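Local coordinates for cell division control protein (Pyrococcus abyssi, PDB 6RPP) that is an intein that probably excises itself from a replicative MCM-type helicase precursor by protein splicing, joining the flanking sequences, at residues A[93-103]-A[110-121]. The protein carries 2 engineered substitutions. Residues are numbered along the deposited sequence; the frame is centred on the assembly and turned at random. Where two conformers were deposited one is given.
Sequences VTPTHPFFVLE and RKARDLEEGNKI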
ATOM      1  N   VAL A  93      -1.399  -8.346   0.626  1.00 16.65           N
ATOM      2  CA  VAL A  93      -2.451  -7.340   0.805  1.00 15.49           C
ATOM      3  C   VAL A  93      -3.759  -8.004   1.198  1.00 17.48           C
ATOM      4  O   VAL A  93      -3.967  -9.209   0.992  1.00 17.91           O
ATOM      5  CB  VAL A  93      -2.681  -6.491  -0.460  1.00 17.31           C
ATOM      6  CG1 VAL A  93      -1.372  -5.788  -0.902  1.00 17.42           C
ATOM      7  CG2 VAL A  93      -3.143  -7.376  -1.609  1.00 18.66           C
ATOM      8  N   THR A  94      -4.688  -7.171   1.727  1.00 17.91           N
ATOM      9  CA  THR A  94      -6.015  -7.702   1.969  1.00 16.25           C
ATOM     10  C   THR A  94      -6.738  -7.984   0.640  1.00 17.97           C
ATOM     11  O   THR A  94      -6.419  -7.420  -0.416  1.00 18.38           O
ATOM     12  CB  THR A  94      -6.850  -6.729   2.793  1.00 17.98           C
ATOM     13  OG1 THR A  94      -7.014  -5.523   2.031  1.00 18.21           O
ATOM     14  CG2 THR A  94      -6.160  -6.387   4.112  1.00 16.35           C
ATOM     15  N   PRO A  95      -7.731  -8.865   0.663  1.00 20.88           N
ATOM     16  CA  PRO A  95      -8.366  -9.236  -0.608  1.00 20.72           C
ATOM     17  C   PRO A  95      -9.066  -8.081  -1.306  1.00 20.86           C
ATOM     18  O   PRO A  95      -9.170  -8.095  -2.538  1.00 22.84           O
ATOM     19  CB  PRO A  95      -9.367 -10.329  -0.192  1.00 23.12           C
ATOM     20  CG  PRO A  95      -8.707 -10.931   1.058  1.00 23.30           C
ATOM     21  CD  PRO A  95      -8.128  -9.755   1.781  1.00 20.98           C
ATOM     22  N   THR A  96      -9.560  -7.075  -0.573  1.00 21.20           N
ATOM     23  CA  THR A  96     -10.211  -5.938  -1.228  1.00 20.53           C
ATOM     24  C   THR A  96      -9.274  -4.777  -1.497  1.00 20.48           C
ATOM     25  O   THR A  96      -9.737  -3.771  -2.036  1.00 23.83           O
ATOM     26  CB  THR A  96     -11.416  -5.416  -0.408  1.00 25.88           C
ATOM     27  OG1 THR A  96     -11.004  -4.959   0.894  1.00 27.59           O
ATOM     28  CG2 THR A  96     -12.446  -6.498  -0.241  1.00 26.89           C
ATOM     29  N   HIS A  97      -7.981  -4.917  -1.206  1.00 21.12           N
ATOM     30  CA  HIS A  97      -7.043  -3.841  -1.488  1.00 19.31           C
ATOM     31  C   HIS A  97      -6.994  -3.582  -2.988  1.00 23.83           C
ATOM     32  O   HIS A  97      -6.734  -4.526  -3.757  1.00 22.17           O
ATOM     33  CB  HIS A  97      -5.671  -4.257  -0.977  1.00 16.83           C
ATOM     34  CG  HIS A  97      -4.604  -3.257  -1.243  1.00 21.41           C
ATOM     35  ND1 HIS A  97      -4.322  -2.228  -0.376  1.00 25.45           N
ATOM     36  CD2 HIS A  97      -3.732  -3.148  -2.272  1.00 27.53           C
ATOM     37  CE1 HIS A  97      -3.379  -1.466  -0.902  1.00 23.59           C
ATOM     38  NE2 HIS A  97      -2.961  -2.032  -2.024  1.00 26.24           N
ATOM     39  N   PRO A  98      -7.178  -2.336  -3.449  1.00 20.60           N
ATOM     40  CA  PRO A  98      -7.207  -2.090  -4.891  1.00 24.18           C
ATOM     41  C   PRO A  98      -5.831  -1.781  -5.455  1.00 25.20           C
ATOM     42  O   PRO A  98      -4.970  -1.210  -4.792  1.00 25.31           O
ATOM     43  CB  PRO A  98      -8.141  -0.882  -5.028  1.00 26.00           C
ATOM     44  CG  PRO A  98      -8.001  -0.162  -3.751  1.00 25.47           C
ATOM     45  CD  PRO A  98      -7.707  -1.197  -2.679  1.00 20.14           C
ATOM     46  N   PHE A  99      -5.664  -2.148  -6.733  1.00 23.05           N
ATOM     47  CA  PHE A  99      -4.489  -1.869  -7.533  1.00 22.84           C
ATOM     48  C   PHE A  99      -4.911  -1.038  -8.727  1.00 21.15           C
ATOM     49  O   PHE A  99      -6.021  -1.171  -9.210  1.00 23.75           O
ATOM     50  CB  PHE A  99      -3.821  -3.165  -8.044  1.00 23.47           C
ATOM     51  CG  PHE A  99      -3.106  -3.908  -6.982  1.00 20.88           C
ATOM     52  CD1 PHE A  99      -3.826  -4.741  -6.132  1.00 23.88           C
ATOM     53  CD2 PHE A  99      -1.754  -3.863  -6.870  1.00 21.05           C
ATOM     54  CE1 PHE A  99      -3.174  -5.466  -5.115  1.00 25.27           C
ATOM     55  CE2 PHE A  99      -1.083  -4.553  -5.854  1.00 25.27           C
ATOM     56  CZ  PHE A  99      -1.775  -5.380  -4.990  1.00 23.42           C
ATOM     57  N   PHE A 100      -4.030  -0.134  -9.148  1.00 25.59           N
ATOM     58  CA  PHE A 100      -4.156   0.526 -10.442  1.00 25.36           C
ATOM     59  C   PHE A 100      -3.874  -0.477 -11.555  1.00 26.22           C
ATOM     60  O   PHE A 100      -2.786  -1.067 -11.582  1.00 28.03           O
ATOM     61  CB  PHE A 100      -3.150   1.674 -10.535  1.00 27.62           C
ATOM     62  CG  PHE A 100      -3.235   2.643  -9.380  1.00 26.01           C
ATOM     63  CD1 PHE A 100      -4.253   3.582  -9.326  1.00 28.30           C
ATOM     64  CD2 PHE A 100      -2.315   2.586  -8.354  1.00 32.06           C
ATOM     65  CE1 PHE A 100      -4.345   4.464  -8.258  1.00 31.66           C
ATOM     66  CE2 PHE A 100      -2.402   3.449  -7.282  1.00 32.98           C
ATOM     67  CZ  PHE A 100      -3.392   4.394  -7.231  1.00 29.59           C
ATOM     68  N   VAL A 101      -4.819  -0.654 -12.487  1.00 26.37           N
ATOM     69  CA  VAL A 101      -4.636  -1.580 -13.602  1.00 28.78           C
ATOM     70  C   VAL A 101      -4.806  -0.815 -14.897  1.00 33.60           C
ATOM     71  O   VAL A 101      -5.825  -0.147 -15.103  1.00 32.40           O
ATOM     72  CB  VAL A 101      -5.625  -2.764 -13.569  1.00 27.84           C
ATOM     73  CG1 VAL A 101      -5.459  -3.620 -14.820  1.00 29.93           C
ATOM     74  CG2 VAL A 101      -5.375  -3.600 -12.310  1.00 26.46           C
ATOM     75  N   LEU A 102      -3.845  -0.959 -15.790  1.00 29.62           N
ATOM     76  CA  LEU A 102      -3.938  -0.339 -17.099  1.00 31.57           C
ATOM     77  C   LEU A 102      -4.558  -1.341 -18.058  1.00 41.00           C
ATOM     78  O   LEU A 102      -3.954  -2.370 -18.362  1.00 38.48           O
ATOM     79  CB  LEU A 102      -2.555   0.077 -17.575  1.00 36.70           C
ATOM     80  CG  LEU A 102      -2.476   0.590 -19.009  1.00 41.08           C
ATOM     81  CD1 LEU A 102      -3.137   1.958 -19.150  1.00 41.66           C
ATOM     82  CD2 LEU A 102      -1.018   0.629 -19.458  1.00 40.56           C
ATOM     83  N   GLU A 103      -5.756  -1.051 -18.550  1.00 42.07           N
ATOM     84  CA  GLU A 103      -6.416  -1.983 -19.445  1.00 59.81           C
ATOM     85  C   GLU A 103      -6.973  -1.185 -20.608  1.00 65.53           C
ATOM     86  O   GLU A 103      -7.765  -0.259 -20.401  1.00 61.97           O
ATOM     87  CB  GLU A 103      -7.506  -2.765 -18.711  1.00 69.88           C
ATOM     88  CG  GLU A 103      -7.681  -4.185 -19.213  1.00 84.06           C
ATOM     89  CD  GLU A 103      -8.466  -5.041 -18.242  1.00 92.61           C
ATOM     90  OE1 GLU A 103      -7.874  -5.957 -17.633  1.00 93.21           O
ATOM     91  OE2 GLU A 103      -9.677  -4.788 -18.080  1.00 97.45           O
ATOM     92  N   ARG A 110      -8.716  -2.127  -9.386  1.00 27.37           N
ATOM     93  CA  ARG A 110      -9.169  -3.511  -9.310  1.00 28.57           C
ATOM     94  C   ARG A 110      -8.730  -4.087  -7.972  1.00 24.98           C
ATOM     95  O   ARG A 110      -7.543  -4.026  -7.634  1.00 24.45           O
ATOM     96  CB  ARG A 110      -8.577  -4.329 -10.458  1.00 29.44           C
ATOM     97  CG  ARG A 110      -9.035  -5.780 -10.516  1.00 32.49           C
ATOM     98  CD  ARG A 110      -8.922  -6.331 -11.941  1.00 40.49           C
ATOM     99  NE  ARG A 110      -9.698  -5.543 -12.910  1.00 39.91           N
ATOM    100  CZ  ARG A 110      -9.427  -5.486 -14.210  1.00 40.24           C
ATOM    101  NH1 ARG A 110      -8.424  -6.184 -14.720  1.00 42.62           N
ATOM    102  NH2 ARG A 110     -10.168  -4.735 -15.012  1.00 49.53           N
ATOM    103  N   LYS A 111      -9.674  -4.711  -7.259  1.00 26.89           N
ATOM    104  CA  LYS A 111      -9.369  -5.354  -5.990  1.00 21.60           C
ATOM    105  C   LYS A 111      -8.411  -6.525  -6.201  1.00 20.98           C
ATOM    106  O   LYS A 111      -8.457  -7.234  -7.220  1.00 24.65           O
ATOM    107  CB  LYS A 111     -10.655  -5.857  -5.310  1.00 25.36           C
ATOM    108  CG  LYS A 111     -11.602  -4.766  -4.828  1.00 29.73           C
ATOM    109  CD  LYS A 111     -12.900  -5.394  -4.310  1.00 36.93           C
ATOM    110  CE  LYS A 111     -14.001  -4.371  -4.076  1.00 44.49           C
ATOM    111  NZ  LYS A 111     -14.015  -3.899  -2.660  1.00 53.71           N
ATOM    112  N   ALA A 112      -7.560  -6.757  -5.192  1.00 21.15           N
ATOM    113  CA  ALA A 112      -6.583  -7.848  -5.284  1.00 24.27           C
ATOM    114  C   ALA A 112      -7.252  -9.170  -5.665  1.00 23.90           C
ATOM    115  O   ALA A 112      -6.769  -9.917  -6.543  1.00 25.40           O
ATOM    116  CB  ALA A 112      -5.848  -7.990  -3.945  1.00 24.66           C
ATOM    117  N   ARG A 113      -8.399  -9.473  -5.030  1.00 22.97           N
ATOM    118  CA  ARG A 113      -9.102 -10.728  -5.274  1.00 27.34           C
ATOM    119  C   ARG A 113      -9.755 -10.788  -6.648  1.00 31.61           C
ATOM    120  O   ARG A 113     -10.216 -11.867  -7.046  1.00 35.24           O
ATOM    121  CB  ARG A 113     -10.174 -10.959  -4.210  1.00 30.00           C
ATOM    122  CG  ARG A 113     -11.352  -9.992  -4.236  1.00 27.34           C
ATOM    123  CD  ARG A 113     -12.324 -10.326  -3.099  1.00 37.23           C
ATOM    124  NE  ARG A 113     -13.397  -9.334  -3.001  1.00 43.02           N
ATOM    125  CZ  ARG A 113     -14.188  -9.193  -1.944  1.00 50.11           C
ATOM    126  NH1 ARG A 113     -14.030  -9.979  -0.884  1.00 55.66           N
ATOM    127  NH2 ARG A 113     -15.133  -8.259  -1.952  1.00 51.99           N
ATOM    128  N   ASP A 114      -9.821  -9.665  -7.369  1.00 26.83           N
ATOM    129  CA  ASP A 114     -10.376  -9.617  -8.726  1.00 29.16           C
ATOM    130  C   ASP A 114      -9.282  -9.574  -9.798  1.00 27.21           C
ATOM    131  O   ASP A 114      -9.604  -9.633 -10.993  1.00 31.99           O
ATOM    132  CB  ASP A 114     -11.273  -8.374  -8.884  1.00 29.59           C
ATOM    133  CG  ASP A 114     -12.462  -8.365  -7.921  1.00 32.93           C
ATOM    134  OD1 ASP A 114     -12.725  -9.403  -7.286  1.00 43.99           O
ATOM    135  OD2 ASP A 114     -13.132  -7.314  -7.794  1.00 39.80           O
ATOM    136  N   LEU A 115      -8.009  -9.489  -9.392  1.00 24.94           N
ATOM    137  CA  LEU A 115      -6.900  -9.485 -10.350  1.00 22.96           C
ATOM    138  C   LEU A 115      -6.760 -10.818 -11.054  1.00 29.72           C
ATOM    139  O   LEU A 115      -6.986 -11.889 -10.471  1.00 30.86           O
ATOM    140  CB  LEU A 115      -5.572  -9.218  -9.664  1.00 24.14           C
ATOM    141  CG  LEU A 115      -5.272  -7.842  -9.098  1.00 21.03           C
ATOM    142  CD1 LEU A 115      -3.948  -7.966  -8.350  1.00 20.64           C
ATOM    143  CD2 LEU A 115      -5.089  -6.867 -10.200  1.00 24.23           C
ATOM    144  N   GLU A 116      -6.403 -10.738 -12.316  1.00 26.67           N
ATOM    145  CA  GLU A 116      -6.144 -11.925 -13.107  0.51 23.46           C
ATOM    146  C   GLU A 116      -4.702 -11.875 -13.581  1.00 24.97           C
ATOM    147  O   GLU A 116      -4.130 -10.798 -13.758  1.00 26.73           O
ATOM    148  CB  GLU A 116      -7.092 -12.026 -14.306  0.51 29.96           C
ATOM    149  CG  GLU A 116      -8.577 -11.920 -13.936  0.51 35.15           C
ATOM    150  CD  GLU A 116      -9.187 -13.238 -13.463  0.51 41.65           C
ATOM    151  OE1 GLU A 116      -8.928 -14.292 -14.092  0.51 45.65           O
ATOM    152  OE2 GLU A 116      -9.948 -13.211 -12.466  0.51 39.92           O
ATOM    153  N   GLU A 117      -4.125 -13.053 -13.801  1.00 24.88           N
ATOM    154  CA  GLU A 117      -2.809 -13.082 -14.414  1.00 23.37           C
ATOM    155  C   GLU A 117      -2.819 -12.346 -15.740  1.00 28.68           C
ATOM    156  O   GLU A 117      -3.721 -12.544 -16.571  1.00 30.53           O
ATOM    157  CB  GLU A 117      -2.347 -14.526 -14.597  1.00 26.52           C
ATOM    158  CG  GLU A 117      -2.328 -15.234 -13.255  1.00 31.17           C
ATOM    159  CD  GLU A 117      -1.864 -16.682 -13.327  1.00 37.18           C
ATOM    160  OE1 GLU A 117      -1.463 -17.142 -14.431  1.00 35.22           O
ATOM    161  OE2 GLU A 117      -1.902 -17.337 -12.254  1.00 35.76           O
ATOM    162  N   GLY A 118      -1.801 -11.494 -15.934  1.00 27.04           N
ATOM    163  CA  GLY A 118      -1.687 -10.649 -17.112  1.00 26.50           C
ATOM    164  C   GLY A 118      -2.149  -9.218 -16.901  1.00 29.93           C
ATOM    165  O   GLY A 118      -1.786  -8.341 -17.701  1.00 28.61           O
ATOM    166  N   ASN A 119      -2.967  -8.966 -15.875  1.00 28.08           N
ATOM    167  CA  ASN A 119      -3.371  -7.595 -15.574  1.00 23.86           C
ATOM    168  C   ASN A 119      -2.115  -6.785 -15.272  1.00 25.83           C
ATOM    169  O   ASN A 119      -1.283  -7.189 -14.448  1.00 26.57           O
ATOM    170  CB  ASN A 119      -4.307  -7.528 -14.361  1.00 22.64           C
ATOM    171  CG  ASN A 119      -5.720  -8.081 -14.602  1.00 23.52           C
ATOM    172  OD1 ASN A 119      -6.425  -8.253 -13.593  1.00 27.48           O
ATOM    173  ND2 ASN A 119      -6.149  -8.319 -15.847  1.00 29.86           N
ATOM    174  N   LYS A 120      -1.960  -5.644 -15.929  1.00 24.76           N
ATOM    175  CA  LYS A 120      -0.770  -4.807 -15.688  1.00 22.02           C
ATOM    176  C   LYS A 120      -0.988  -3.802 -14.548  1.00 22.89           C
ATOM    177  O   LYS A 120      -1.912  -2.983 -14.590  1.00 24.63           O
ATOM    178  CB  LYS A 120      -0.422  -4.079 -16.996  1.00 24.81           C
ATOM    179  CG  LYS A 120       0.067  -5.037 -18.062  1.00 32.13           C
ATOM    180  CD  LYS A 120       0.451  -4.270 -19.332  1.00 37.79           C
ATOM    181  CE  LYS A 120       1.172  -5.177 -20.294  1.00 44.29           C
ATOM    182  NZ  LYS A 120       1.620  -4.446 -21.527  1.00 51.37           N
ATOM    183  N   ILE A 121      -0.087  -3.814 -13.552  1.00 20.30           N
ATOM    184  CA  ILE A 121      -0.195  -2.920 -12.406  1.00 20.12           C
ATOM    185  C   ILE A 121       1.013  -1.995 -12.412  1.00 17.72           C
ATOM    186  O   ILE A 121       2.031  -2.256 -13.053  1.00 19.41           O
ATOM    187  CB  ILE A 121      -0.313  -3.644 -11.032  1.00 16.97           C
ATOM    188  CG1 ILE A 121       0.893  -4.533 -10.744  1.00 17.32           C
ATOM    189  CG2 ILE A 121      -1.633  -4.482 -11.029  1.00 23.32           C
ATOM    190  CD1 ILE A 121       1.010  -4.919  -9.279  1.00 18.77           C
TER
HETATM  191  O   HOH W   1      -3.801  -5.012 -18.058  1.00 37.20           O
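The F99 ring sits at the heart of this contact, with L115 CD1 over one face, 3.9 Å from F99 CD1, and A112 CB at its edge. I121 CD1 comes in obliquely on the CD2 side, and V83 of strand 80-85 also touches the ring. V101 continues the apolar run: with CG1 anti to the backbone N (chi1 175°), its CG2 branch is placed among R110 CB, L115 CD2 and I121 CG2. Beside F99 the backbone is just as close-knit, because F99 and R110 form an antiparallel hydrogen-bonded pair, F99 N to R110 O at 2.8 Å and R110 N to F99 O at 2.9 Å. Beyond it, H97 O accepts from A112 N and P95 O from R113 N, tying the 3-10 turn 112-114 to the turn T94-H97.

Toward solvent the grip becomes polar. R110 bends at chi3 (-58°) and lays its guanidinium across V101 CG1, then takes the E103 carboxylate end-on: NH1 reaches OE1 at 3.0 Å and NH2 reaches OE2 at 3.1 Å. Both bonds are nearly straight and meet their oxygens from above the carboxylate plane. E103 itself is poorly ordered, which makes this end looser than the F99 side. N119 OD1 steadies the arginine, accepting R110 NH1 on one face of its amide plane and E116 N, at 2.8 Å, on the other; the latter bond also ties the amide to its own type II turn. At the opposite end T96 CG2 lies 3.6 Å above the centre of the R113 guanidinium, while T96 OG1 bonds to S1 OG. Strand 98-103 pairs with strand 106-111 in a beta hairpin and, on its other edge, lies beside strand 120-125, an all-antiparallel arrangement belonging to the HINT fold of intein splicing domains.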